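Local coordinates for CEL61B (PDB 2VTC), which oxidatively cleaves the glycosidic bonds of cellulose as a copper-dependent lytic polysaccharide monooxygenase of family AA9, at residues Gln34-Lys44 and Phe50-Leu61. Numbering follows the deposited sequence.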
# COMPACT_ATOMS: atom_id res chain seq x y z
N GLN A 34 -13.72 4.43 -7.13
CA GLN A 34 -13.73 5.25 -5.93
C GLN A 34 -12.98 4.57 -4.77
O GLN A 34 -13.20 3.38 -4.50
CB GLN A 34 -15.18 5.58 -5.52
CG GLN A 34 -15.31 6.56 -4.36
CD GLN A 34 -14.62 7.88 -4.63
OE1 GLN A 34 -13.77 8.34 -3.85
NE2 GLN A 34 -14.94 8.49 -5.77
N GLY A 35 -12.08 5.31 -4.12
CA GLY A 35 -11.39 4.82 -2.93
C GLY A 35 -12.01 5.34 -1.65
O GLY A 35 -13.01 6.08 -1.70
N PHE A 36 -11.44 4.96 -0.51
CA PHE A 36 -11.93 5.48 0.76
C PHE A 36 -11.36 6.88 0.97
O PHE A 36 -10.14 7.09 0.85
CB PHE A 36 -11.55 4.58 1.94
CG PHE A 36 -12.11 5.05 3.26
CD1 PHE A 36 -13.43 4.72 3.64
CD2 PHE A 36 -11.35 5.83 4.12
CE1 PHE A 36 -13.94 5.15 4.86
CE2 PHE A 36 -11.85 6.27 5.34
CZ PHE A 36 -13.17 5.93 5.70
N ILE A 37 -12.24 7.82 1.28
CA ILE A 37 -11.82 9.19 1.60
C ILE A 37 -12.18 9.57 3.04
O ILE A 37 -13.13 9.04 3.62
CB ILE A 37 -12.39 10.22 0.59
CG1 ILE A 37 -13.93 10.26 0.66
CG2 ILE A 37 -11.88 9.91 -0.80
CD1 ILE A 37 -14.59 11.24 -0.32
N LEU A 38 -11.44 10.51 3.60
CA LEU A 38 -11.65 10.92 4.98
C LEU A 38 -13.09 11.42 5.30
O LEU A 38 -13.56 11.24 6.42
CB LEU A 38 -10.62 11.99 5.37
CG LEU A 38 -10.47 12.31 6.85
CD1 LEU A 38 -10.15 11.07 7.69
CD2 LEU A 38 -9.39 13.40 7.01
N ASP A 39 -13.75 12.03 4.32
CA ASP A 39 -15.15 12.49 4.47
C ASP A 39 -16.10 11.37 4.90
O ASP A 39 -17.03 11.61 5.69
CB ASP A 39 -15.66 13.14 3.18
CG ASP A 39 -15.13 14.56 2.99
OD1 ASP A 39 -14.51 15.09 3.94
OD2 ASP A 39 -15.31 15.13 1.89
N TYR A 40 -15.86 10.17 4.40
CA TYR A 40 -16.66 8.99 4.75
C TYR A 40 -16.54 8.60 6.23
O TYR A 40 -17.49 8.08 6.82
CB TYR A 40 -16.27 7.79 3.89
CG TYR A 40 -16.43 7.95 2.39
CD1 TYR A 40 -17.21 8.98 1.83
CD2 TYR A 40 -15.85 7.03 1.53
CE1 TYR A 40 -17.35 9.10 0.44
CE2 TYR A 40 -15.97 7.13 0.16
CZ TYR A 40 -16.73 8.16 -0.39
OH TYR A 40 -16.84 8.25 -1.75
N TYR A 41 -15.36 8.81 6.83
CA TYR A 41 -15.20 8.55 8.25
C TYR A 41 -16.16 9.42 9.05
O TYR A 41 -16.77 8.97 10.02
CB TYR A 41 -13.76 8.77 8.73
CG TYR A 41 -13.66 8.81 10.24
CD1 TYR A 41 -13.49 7.64 10.98
CD2 TYR A 41 -13.79 10.02 10.95
CE1 TYR A 41 -13.44 7.66 12.35
CE2 TYR A 41 -13.73 10.05 12.34
CZ TYR A 41 -13.56 8.87 13.04
OH TYR A 41 -13.48 8.87 14.41
N TYR A 42 -16.29 10.68 8.62
CA TYR A 42 -17.14 11.64 9.32
C TYR A 42 -18.62 11.40 9.03
O TYR A 42 -19.45 11.52 9.94
CB TYR A 42 -16.67 13.09 9.06
CG TYR A 42 -15.37 13.40 9.77
CD1 TYR A 42 -15.34 13.56 11.16
CD2 TYR A 42 -14.16 13.50 9.07
CE1 TYR A 42 -14.14 13.81 11.84
CE2 TYR A 42 -12.95 13.77 9.74
CZ TYR A 42 -12.95 13.92 11.12
OH TYR A 42 -11.78 14.18 11.81
N GLN A 43 -18.94 11.01 7.79
CA GLN A 43 -20.27 10.49 7.46
C GLN A 43 -20.69 9.41 8.45
O GLN A 43 -21.78 9.46 9.01
CB GLN A 43 -20.31 9.91 6.05
CG GLN A 43 -20.61 10.88 4.91
CD GLN A 43 -21.25 10.19 3.71
OE1 GLN A 43 -22.27 9.49 3.85
NE2 GLN A 43 -20.66 10.38 2.54
N LYS A 44 -19.80 8.44 8.67
CA LYS A 44 -20.10 7.32 9.56
C LYS A 44 -20.31 7.78 11.01
O LYS A 44 -21.21 7.28 11.69
CB LYS A 44 -19.02 6.23 9.47
CG LYS A 44 -19.39 4.98 10.26
CD LYS A 44 -18.35 3.89 10.15
CE LYS A 44 -18.87 2.57 10.72
NZ LYS A 44 -18.83 2.57 12.20
N PHE A 50 -21.87 5.01 5.38
CA PHE A 50 -21.13 5.77 4.35
C PHE A 50 -21.12 4.96 3.05
O PHE A 50 -21.47 3.77 3.09
CB PHE A 50 -19.70 6.10 4.82
CG PHE A 50 -18.82 4.89 4.99
CD1 PHE A 50 -17.96 4.49 3.96
CD2 PHE A 50 -18.83 4.16 6.18
CE1 PHE A 50 -17.13 3.38 4.12
CE2 PHE A 50 -18.01 3.04 6.35
CZ PHE A 50 -17.16 2.65 5.31
N PRO A 51 -20.76 5.58 1.90
CA PRO A 51 -20.79 4.91 0.60
C PRO A 51 -19.97 3.62 0.56
O PRO A 51 -18.91 3.53 1.19
CB PRO A 51 -20.18 5.95 -0.35
CG PRO A 51 -20.55 7.23 0.26
CD PRO A 51 -20.35 6.99 1.73
N ASN A 52 -20.48 2.63 -0.16
CA ASN A 52 -19.81 1.33 -0.28
C ASN A 52 -18.71 1.41 -1.33
O ASN A 52 -19.01 1.62 -2.50
CB ASN A 52 -20.82 0.21 -0.58
CG ASN A 52 -21.85 0.06 0.51
OD1 ASN A 52 -21.52 0.08 1.71
ND2 ASN A 52 -23.12 -0.08 0.12
N VAL A 53 -17.46 1.25 -0.89
CA VAL A 53 -16.31 1.38 -1.80
C VAL A 53 -15.30 0.24 -1.64
O VAL A 53 -15.36 -0.49 -0.66
CB VAL A 53 -15.58 2.75 -1.62
CG1 VAL A 53 -16.52 3.91 -2.00
CG2 VAL A 53 -15.02 2.90 -0.19
N ALA A 54 -14.41 0.11 -2.63
CA ALA A 54 -13.36 -0.91 -2.63
C ALA A 54 -12.17 -0.59 -1.71
O ALA A 54 -11.44 -1.48 -1.29
CB ALA A 54 -12.86 -1.13 -4.04
N GLY A 55 -11.97 0.70 -1.42
CA GLY A 55 -10.88 1.09 -0.51
C GLY A 55 -11.27 0.78 0.93
O GLY A 55 -12.44 0.94 1.31
N TRP A 56 -10.30 0.35 1.74
CA TRP A 56 -10.56 0.02 3.13
C TRP A 56 -10.89 1.25 3.98
O TRP A 56 -10.29 2.32 3.83
CB TRP A 56 -9.40 -0.77 3.73
CG TRP A 56 -9.34 -2.22 3.29
CD1 TRP A 56 -9.55 -2.70 2.04
CD2 TRP A 56 -9.02 -3.36 4.12
NE1 TRP A 56 -9.40 -4.10 2.02
CE2 TRP A 56 -9.08 -4.51 3.29
CE3 TRP A 56 -8.72 -3.52 5.49
CZ2 TRP A 56 -8.85 -5.80 3.77
CZ3 TRP A 56 -8.48 -4.82 5.98
CH2 TRP A 56 -8.54 -5.95 5.11
N TYR A 57 -11.85 1.09 4.89
CA TYR A 57 -12.05 2.06 5.96
C TYR A 57 -10.82 2.11 6.89
O TYR A 57 -10.22 1.08 7.24
CB TYR A 57 -13.32 1.65 6.72
CG TYR A 57 -13.64 2.41 7.99
CD1 TYR A 57 -14.52 3.49 7.96
CD2 TYR A 57 -13.09 2.02 9.22
CE1 TYR A 57 -14.83 4.18 9.14
CE2 TYR A 57 -13.41 2.69 10.40
CZ TYR A 57 -14.27 3.78 10.34
OH TYR A 57 -14.57 4.46 11.49
N ALA A 58 -10.42 3.32 7.28
CA ALA A 58 -9.34 3.50 8.24
C ALA A 58 -9.54 4.78 9.07
O ALA A 58 -10.25 5.68 8.64
CB ALA A 58 -7.97 3.51 7.52
N GLU A 59 -8.94 4.84 10.25
CA GLU A 59 -9.29 5.91 11.19
C GLU A 59 -8.14 6.84 11.56
O GLU A 59 -8.14 7.39 12.67
CB GLU A 59 -9.87 5.30 12.49
CG GLU A 59 -11.16 4.50 12.26
CD GLU A 59 -11.87 4.12 13.54
OE1 GLU A 59 -11.25 4.03 14.61
OE2 GLU A 59 -13.09 3.87 13.46
N ASP A 60 -7.14 6.99 10.67
CA ASP A 60 -6.12 8.03 10.89
C ASP A 60 -6.60 9.36 10.30
O ASP A 60 -6.58 9.58 9.08
CB ASP A 60 -4.75 7.60 10.33
CG ASP A 60 -3.63 8.52 10.80
OD1 ASP A 60 -3.84 9.76 10.72
OD2 ASP A 60 -2.58 7.99 11.26
N LEU A 61 -7.05 10.25 11.18
CA LEU A 61 -7.85 11.42 10.78
C LEU A 61 -7.04 12.57 10.13
O LEU A 61 -7.60 13.55 9.62
CB LEU A 61 -8.70 11.89 11.97
CG LEU A 61 -9.53 10.83 12.73
CD1 LEU A 61 -10.57 11.48 13.63
CD2 LEU A 61 -10.23 9.91 11.75
O HOH W 1 -15.05 1.54 -5.06
O HOH W 2 -9.80 15.11 9.88
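With chi1 at -177°, Phe36 swings its ring away from its own backbone N and lays it against Tyr57, while Phe50, at chi1 66°, turns its ring against Tyr40 CB, on helix 38-47, and toward the Phe36 ring. Together the three rings form an aromatic cluster where the turn leading into this short helix meets the loop that follows it, beside the beta-sandwich of the AA9 fold. The evidence for an offset edge-to-face pair is that the edge of Phe36 is directed at the face of Phe50, with their planes at 86° and Phe36 CE1 3.7 Å from Phe50 CE1. Over one Phe36 face, Tyr57 CA sits 3.8 Å from the ring centroid, a CH-pi contact. On helix 38-47 itself, one face of the Tyr40 ring is covered by Pro51 CD and one face of the Tyr41 ring by Leu61 CD2, the latter carbon 3.5 Å from the ring centroid. Polar links between the segments run through water: one bridges Gln34 O and Ala54 N, another Tyr42 OH and Leu61 O. Just before Leu61, the loop passes near the copper site, the Asp60 side chain lying about 6 Å from that of copper ligand His20. Tyr57 OH touches Tyr41 CD1 at 3.4 Å and donates a 2.5 Å hydrogen bond to the anti lone pair of Glu59 OE2.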